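Local coordinates for protein glutamate racemase (Campylobacter jejuni, PDB 3UHF) that belongs to the aspartate/glutamate/hydantoin racemase family, with two parallel-sheet alpha/beta domains, and holds d-glutamic acid in a pocket of the chain, at residues 45-50 / 245-250. Numbering follows the deposited sequence. Where two conformers were deposited one is given.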
loop_
_atom_site.group_PDB
_atom_site.type_symbol
_atom_site.label_atom_id
_atom_site.label_comp_id
_atom_site.label_asym_id
_atom_site.label_seq_id
_atom_site.Cartn_x
_atom_site.Cartn_y
_atom_site.Cartn_z
ATOM N N GLU A 45 -13.805 -3.701 1.027
ATOM C CA GLU A 45 -14.452 -5.009 0.981
ATOM C C GLU A 45 -14.500 -5.672 2.355
ATOM O O GLU A 45 -15.381 -6.493 2.629
ATOM C CB GLU A 45 -13.786 -5.907 -0.068
ATOM C CG GLU A 45 -13.881 -5.312 -1.475
ATOM C CD GLU A 45 -13.213 -6.162 -2.548
ATOM O OE1 GLU A 45 -12.521 -7.152 -2.211
ATOM O OE2 GLU A 45 -13.379 -5.831 -3.743
ATOM N N ALA A 46 -13.573 -5.295 3.231
ATOM C CA ALA A 46 -13.552 -5.824 4.598
ATOM C C ALA A 46 -14.671 -5.260 5.487
ATOM O O ALA A 46 -14.903 -5.756 6.596
ATOM C CB ALA A 46 -12.186 -5.577 5.235
ATOM N N ARG A 47 -15.353 -4.228 4.997
ATOM C CA ARG A 47 -16.453 -3.584 5.718
ATOM C C ARG A 47 -16.098 -3.136 7.134
ATOM O O ARG A 47 -16.822 -3.428 8.088
ATOM C CB ARG A 47 -17.690 -4.487 5.732
ATOM C CG ARG A 47 -18.215 -4.785 4.335
ATOM C CD ARG A 47 -19.690 -5.142 4.342
ATOM N NE ARG A 47 -20.194 -5.300 2.981
ATOM C CZ ARG A 47 -21.482 -5.316 2.655
ATOM N NH1 ARG A 47 -22.410 -5.177 3.594
ATOM N NH2 ARG A 47 -21.844 -5.469 1.389
ATOM N N LEU A 48 -14.990 -2.416 7.260
ATOM C CA LEU A 48 -14.493 -1.993 8.563
ATOM C C LEU A 48 -15.013 -0.618 8.954
ATOM O O LEU A 48 -15.165 -0.315 10.141
ATOM C CB LEU A 48 -12.964 -1.934 8.549
ATOM C CG LEU A 48 -12.155 -3.173 8.169
ATOM C CD1 LEU A 48 -10.682 -2.802 8.088
ATOM C CD2 LEU A 48 -12.368 -4.296 9.160
ATOM N N PHE A 49 -15.270 0.221 7.957
ATOM C CA PHE A 49 -15.558 1.629 8.210
ATOM C C PHE A 49 -16.850 2.098 7.563
ATOM O O PHE A 49 -17.336 1.493 6.607
ATOM C CB PHE A 49 -14.400 2.486 7.707
ATOM C CG PHE A 49 -13.070 1.998 8.164
ATOM C CD1 PHE A 49 -12.157 1.493 7.261
ATOM C CD2 PHE A 49 -12.748 2.003 9.512
ATOM C CE1 PHE A 49 -10.928 1.026 7.684
ATOM C CE2 PHE A 49 -11.521 1.535 9.940
ATOM C CZ PHE A 49 -10.614 1.044 9.024
ATOM N N ASP A 50 -17.387 3.193 8.090
ATOM C CA ASP A 50 -18.626 3.766 7.586
ATOM C C ASP A 50 -18.329 4.747 6.458
ATOM O O ASP A 50 -19.142 4.927 5.555
ATOM C CB ASP A 50 -19.367 4.486 8.713
ATOM C CG ASP A 50 -19.716 3.561 9.862
ATOM O OD1 ASP A 50 -20.346 2.513 9.602
ATOM O OD2 ASP A 50 -19.346 3.870 11.018
ATOM N N ASN A 245 -22.397 -2.840 8.883
ATOM C CA ASN A 245 -23.496 -3.401 8.116
ATOM C C ASN A 245 -23.244 -3.286 6.617
ATOM O O ASN A 245 -23.100 -4.297 5.929
ATOM C CB ASN A 245 -24.812 -2.718 8.489
ATOM C CG ASN A 245 -26.018 -3.426 7.907
ATOM O OD1 ASN A 245 -25.933 -4.586 7.505
ATOM N ND2 ASN A 245 -27.150 -2.731 7.860
ATOM N N HIS A 246 -23.146 -2.040 6.151
ATOM C CA HIS A 246 -23.002 -1.695 4.737
ATOM C C HIS A 246 -21.554 -1.411 4.328
ATOM O O HIS A 246 -20.665 -1.338 5.176
ATOM C CB HIS A 246 -23.815 -0.436 4.433
ATOM C CG HIS A 246 -25.285 -0.589 4.665
ATOM N ND1 HIS A 246 -26.046 -1.525 4.000
ATOM C CD2 HIS A 246 -26.136 0.086 5.473
ATOM C CE1 HIS A 246 -27.302 -1.426 4.397
ATOM N NE2 HIS A 246 -27.382 -0.456 5.289
ATOM N N LYS A 247 -21.339 -1.237 3.023
ATOM C CA LYS A 247 -20.084 -0.713 2.497
ATOM C C LYS A 247 -19.935 0.743 2.889
ATOM O O LYS A 247 -20.929 1.442 3.082
ATOM C CB LYS A 247 -20.072 -0.801 0.969
ATOM C CG LYS A 247 -20.100 -2.207 0.397
ATOM C CD LYS A 247 -18.886 -3.004 0.833
ATOM C CE LYS A 247 -18.837 -4.352 0.132
ATOM N NZ LYS A 247 -17.841 -5.265 0.759
ATOM N N ALA A 248 -18.692 1.197 2.991
ATOM C CA ALA A 248 -18.414 2.571 3.373
ATOM C C ALA A 248 -18.863 3.565 2.306
ATOM O O ALA A 248 -18.917 3.244 1.116
ATOM C CB ALA A 248 -16.924 2.747 3.653
ATOM N N LYS A 249 -19.195 4.774 2.747
ATOM C CA LYS A 249 -19.339 5.895 1.833
ATOM C C LYS A 249 -17.934 6.306 1.424
ATOM O O LYS A 249 -17.064 6.470 2.276
ATOM C CB LYS A 249 -20.055 7.060 2.520
ATOM C CG LYS A 249 -20.381 8.225 1.592
ATOM C CD LYS A 249 -21.162 7.758 0.371
ATOM C CE LYS A 249 -22.261 8.744 0.001
ATOM N NZ LYS A 249 -21.735 10.122 -0.165
ATOM N N LEU A 250 -17.702 6.449 0.123
ATOM C CA LEU A 250 -16.374 6.780 -0.377
ATOM C C LEU A 250 -16.346 8.203 -0.921
ATOM O O LEU A 250 -17.280 8.631 -1.598
ATOM C CB LEU A 250 -15.960 5.807 -1.487
ATOM C CG LEU A 250 -15.878 4.314 -1.166
ATOM C CD1 LEU A 250 -15.389 3.539 -2.386
ATOM C CD2 LEU A 250 -14.958 4.086 0.009
HETATM O O HOH W 1 -18.136 -0.848 5.539
#
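Lys249 N donates a nearly straight hydrogen bond to Asp50 O (2.8 Å, 163° at the hydrogen). The same oxygen receives a CA-H...O contact from Ala248, whose CA lies 3.3 Å from Asp50 O. The methyl group of Ala248 faces the loop and packs against the carbonyl oxygens of Phe49 and Asp50, its CB 3.2 Å from Phe49 O. A water joins the two backbones beside this point, donating to Phe49 O and to His246 O and so linking two acceptors that could not bond directly.

Toward the start of 245-250 the contact passes to long side chains. Arg47 reaches across the loop residues 245-247, with CG anti to its carbonyl carbon (chi1 -61°) and the chain extended to NE; NH1 then makes a short but weak, bent hydrogen bond to Asn245 O (2.6 Å), which sits at the edge of the guanidinium. Lys247, bent at chi2 (-61°), crosses Arg47 at about a right angle. Its CE lies 3.4 Å from Arg47 NH2, while its backbone N stands over a guanidinium face. The lysine NZ ends 3.2 Å from Arg47 NE, two donors of like charge that do not bond and probably repel; Glu45 O also lies near this NZ, at 3.3 Å. The carboxylate of Glu45 turns instead to Lys41 in a salt bridge, and that of Asp50 accepts from Met25 N.

Arg47, with positive phi, ends helix 37-45 in a Schellman motif. The loop after it leads into strand 51-56, and the Lys249-Asp50 bond starts the parallel pairing of that strand with edge strand 249-254, continued by Lys249 with Ile52, in the five-stranded sheet of an alpha/beta fold.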